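Periplasmic binding protein (Thermotoga lettingae TMO, PDB 4RY8) binds 5-methylthioribose between its two lobes and, as a periplasmic solute-binding protein, probably delivers this sugar to a membrane transporter. Local coordinates at residues Gln38-Val46 / Trp316-Asn327. Numbering follows the deposited sequence.
Sequences QSMARELGV and WPEWLKALTEKN
Asn327 ND2 donates to the backbone carbonyl Glu43 O, 2.7 Å away with an N-H...O angle of 154°. The bond is short and fairly straight at the hydrogen, but the amide nitrogen stands well above the carbonyl plane and so does not follow a lone pair. Asn327 CG lies anti to its own carbonyl carbon (chi1 -52°), which turns the amide toward the last turn of helix 28-44; there Leu44 O also comes within 3.0 Å of Asn327 ND2. Next to this bond, Gly45 leaves helical geometry with a positive phi.

Beyond the amide, away from the C-terminal end of helix 318-326, the contact is apolar. Leu44 CD2 lies 3.5 Å from Thr324 CG2, the two side chains running side by side, and the same methyl reaches Leu320 CD2 at 3.7 Å. Thr324 can offer its methyl here because its hydroxyl is turned back to Lys321 O (OG1 to O 2.7 Å), a carbonyl that also accepts from Glu325 N. The pairing joins the first helix of the periplasmic-binding-protein fold, in the lobe with the all-parallel sheet, to the C-terminal helix 318-326, the axes of 38-44 and 318-326 crossing at 82° with a closest approach of 9.1 Å. Helix 255-270 lies alongside the contact: Ala267 touches Leu44, Arg264 touches Met40 and Trp316, and Arg260 forms a salt bridge with Glu43.

At the far end Met40, bent at chi2 and chi3, brings CE to 4.0 Å from Trp316 CH2. Its sulfur makes an oblique Met-aromatic contact, with SD 5.2 Å from the centroid of the six-membered ring of Trp316.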
# COMPACT_ATOMS: atom_id res chain seq x y z
N GLN C 38 12.94 -8.58 -25.38
CA GLN C 38 13.50 -8.64 -26.74
C GLN C 38 13.55 -7.30 -27.43
O GLN C 38 14.54 -7.00 -28.10
CB GLN C 38 12.71 -9.63 -27.60
CG GLN C 38 12.84 -11.05 -27.10
CD GLN C 38 11.70 -11.94 -27.55
OE1 GLN C 38 10.63 -11.46 -27.93
NE2 GLN C 38 11.92 -13.24 -27.51
N SER C 39 12.51 -6.47 -27.26
CA SER C 39 12.56 -5.15 -27.86
C SER C 39 13.63 -4.27 -27.19
O SER C 39 14.21 -3.45 -27.88
CB SER C 39 11.20 -4.43 -27.87
OG SER C 39 10.75 -4.11 -26.56
N MET C 40 13.89 -4.43 -25.88
CA MET C 40 14.94 -3.62 -25.24
C MET C 40 16.31 -4.09 -25.72
O MET C 40 17.17 -3.27 -26.02
CB MET C 40 14.89 -3.63 -23.70
CG MET C 40 15.72 -2.54 -23.02
SD MET C 40 15.01 -0.86 -23.04
CE MET C 40 15.84 -0.04 -24.38
N ALA C 41 16.52 -5.41 -25.79
CA ALA C 41 17.81 -5.92 -26.28
C ALA C 41 18.04 -5.43 -27.71
O ALA C 41 19.13 -5.00 -28.05
CB ALA C 41 17.85 -7.44 -26.22
N ARG C 42 16.99 -5.48 -28.54
CA ARG C 42 17.08 -4.95 -29.92
C ARG C 42 17.57 -3.51 -29.92
O ARG C 42 18.38 -3.11 -30.77
CB ARG C 42 15.72 -4.99 -30.62
CG ARG C 42 15.74 -5.41 -32.09
CD ARG C 42 14.96 -6.70 -32.27
NE ARG C 42 13.59 -6.52 -31.80
CZ ARG C 42 12.82 -7.47 -31.26
NH1 ARG C 42 13.25 -8.72 -31.10
NH2 ARG C 42 11.60 -7.14 -30.86
N GLU C 43 17.03 -2.72 -29.00
CA GLU C 43 17.35 -1.31 -28.90
C GLU C 43 18.78 -0.98 -28.46
O GLU C 43 19.36 0.02 -28.91
CB GLU C 43 16.32 -0.59 -28.03
CG GLU C 43 15.05 -0.22 -28.81
CD GLU C 43 13.92 0.21 -27.91
OE1 GLU C 43 14.21 0.90 -26.89
OE2 GLU C 43 12.75 -0.15 -28.19
N LEU C 44 19.37 -1.82 -27.61
CA LEU C 44 20.75 -1.59 -27.15
C LEU C 44 21.75 -2.15 -28.15
O LEU C 44 22.93 -1.74 -28.17
CB LEU C 44 20.99 -2.22 -25.78
CG LEU C 44 20.00 -1.76 -24.73
CD1 LEU C 44 20.10 -2.65 -23.51
CD2 LEU C 44 20.16 -0.29 -24.37
N GLY C 45 21.28 -3.07 -28.99
CA GLY C 45 22.13 -3.78 -29.93
C GLY C 45 22.82 -4.95 -29.26
O GLY C 45 23.76 -5.51 -29.81
N VAL C 46 22.38 -5.31 -28.06
CA VAL C 46 22.99 -6.43 -27.33
C VAL C 46 22.33 -7.75 -27.67
O VAL C 46 21.22 -7.79 -28.21
CB VAL C 46 22.94 -6.29 -25.76
CG1 VAL C 46 23.68 -5.04 -25.30
CG2 VAL C 46 21.51 -6.34 -25.23
N TRP C 316 17.92 4.75 -16.72
CA TRP C 316 18.27 5.29 -18.02
C TRP C 316 19.54 6.15 -17.91
O TRP C 316 19.50 7.36 -18.21
CB TRP C 316 17.11 6.15 -18.55
CG TRP C 316 15.91 5.38 -19.06
CD1 TRP C 316 14.73 5.19 -18.42
CD2 TRP C 316 15.78 4.75 -20.33
NE1 TRP C 316 13.87 4.45 -19.20
CE2 TRP C 316 14.50 4.17 -20.38
CE3 TRP C 316 16.64 4.61 -21.43
CZ2 TRP C 316 14.04 3.47 -21.49
CZ3 TRP C 316 16.18 3.91 -22.53
CH2 TRP C 316 14.89 3.35 -22.55
N PRO C 317 20.68 5.55 -17.50
CA PRO C 317 21.91 6.35 -17.44
C PRO C 317 22.17 7.05 -18.77
O PRO C 317 21.68 6.61 -19.82
CB PRO C 317 23.01 5.33 -17.13
CG PRO C 317 22.36 3.99 -17.07
CD PRO C 317 20.87 4.19 -16.97
N GLU C 318 22.92 8.14 -18.74
CA GLU C 318 23.05 8.96 -19.94
C GLU C 318 23.53 8.16 -21.13
O GLU C 318 22.97 8.26 -22.23
CB GLU C 318 24.00 10.13 -19.69
CG GLU C 318 23.50 11.14 -18.68
CD GLU C 318 22.11 11.64 -19.00
OE1 GLU C 318 21.37 11.93 -18.04
OE2 GLU C 318 21.75 11.73 -20.20
N TRP C 319 24.59 7.39 -20.91
CA TRP C 319 25.20 6.60 -21.98
C TRP C 319 24.25 5.58 -22.60
O TRP C 319 24.30 5.31 -23.80
CB TRP C 319 26.49 5.94 -21.48
CG TRP C 319 26.32 4.94 -20.37
CD1 TRP C 319 26.45 5.16 -19.03
CD2 TRP C 319 26.01 3.55 -20.52
NE1 TRP C 319 26.22 4.00 -18.33
CE2 TRP C 319 25.95 2.99 -19.22
CE3 TRP C 319 25.77 2.72 -21.62
CZ2 TRP C 319 25.68 1.65 -19.00
CZ3 TRP C 319 25.47 1.37 -21.38
CH2 TRP C 319 25.43 0.86 -20.08
N LEU C 320 23.38 5.00 -21.80
CA LEU C 320 22.47 3.99 -22.29
C LEU C 320 21.37 4.57 -23.17
O LEU C 320 21.01 3.96 -24.18
CB LEU C 320 21.85 3.21 -21.13
CG LEU C 320 21.11 1.93 -21.52
CD1 LEU C 320 21.39 0.85 -20.49
CD2 LEU C 320 19.60 2.16 -21.64
N LYS C 321 20.79 5.70 -22.77
CA LYS C 321 19.71 6.30 -23.57
C LYS C 321 20.33 6.90 -24.82
O LYS C 321 19.73 6.83 -25.88
CB LYS C 321 18.89 7.33 -22.80
CG LYS C 321 19.48 8.73 -22.79
CD LYS C 321 18.65 9.72 -21.98
CE LYS C 321 18.48 9.25 -20.54
NZ LYS C 321 18.16 10.35 -19.59
N ALA C 322 21.53 7.47 -24.69
CA ALA C 322 22.28 7.96 -25.86
C ALA C 322 22.54 6.82 -26.85
O ALA C 322 22.38 6.98 -28.04
CB ALA C 322 23.60 8.59 -25.43
N LEU C 323 22.93 5.66 -26.33
CA LEU C 323 23.16 4.47 -27.14
C LEU C 323 21.91 4.03 -27.93
O LEU C 323 22.01 3.73 -29.11
CB LEU C 323 23.64 3.33 -26.24
CG LEU C 323 23.86 1.96 -26.86
CD1 LEU C 323 24.70 2.03 -28.12
CD2 LEU C 323 24.52 1.08 -25.81
N THR C 324 20.75 4.00 -27.27
CA THR C 324 19.48 3.70 -27.97
C THR C 324 19.12 4.77 -29.04
O THR C 324 18.36 4.49 -29.96
CB THR C 324 18.28 3.54 -27.00
OG1 THR C 324 18.06 4.76 -26.29
CG2 THR C 324 18.50 2.39 -25.97
N GLU C 325 19.67 5.99 -28.91
CA GLU C 325 19.51 7.02 -29.96
C GLU C 325 20.24 6.58 -31.23
O GLU C 325 19.66 6.60 -32.32
CB GLU C 325 20.06 8.39 -29.53
CG GLU C 325 19.51 8.94 -28.21
CD GLU C 325 18.00 9.12 -28.21
OE1 GLU C 325 17.43 9.43 -29.28
OE2 GLU C 325 17.39 8.97 -27.13
N LYS C 326 21.50 6.18 -31.08
CA LYS C 326 22.34 5.78 -32.22
C LYS C 326 21.83 4.54 -32.98
O LYS C 326 22.07 4.42 -34.18
CB LYS C 326 23.79 5.56 -31.77
N ASN C 327 21.15 3.62 -32.29
CA ASN C 327 20.58 2.42 -32.92
C ASN C 327 19.18 2.70 -33.45
O ASN C 327 18.76 3.85 -33.52
CB ASN C 327 20.51 1.24 -31.94
CG ASN C 327 21.83 0.97 -31.24
OD1 ASN C 327 22.89 1.42 -31.67
ND2 ASN C 327 21.77 0.24 -30.13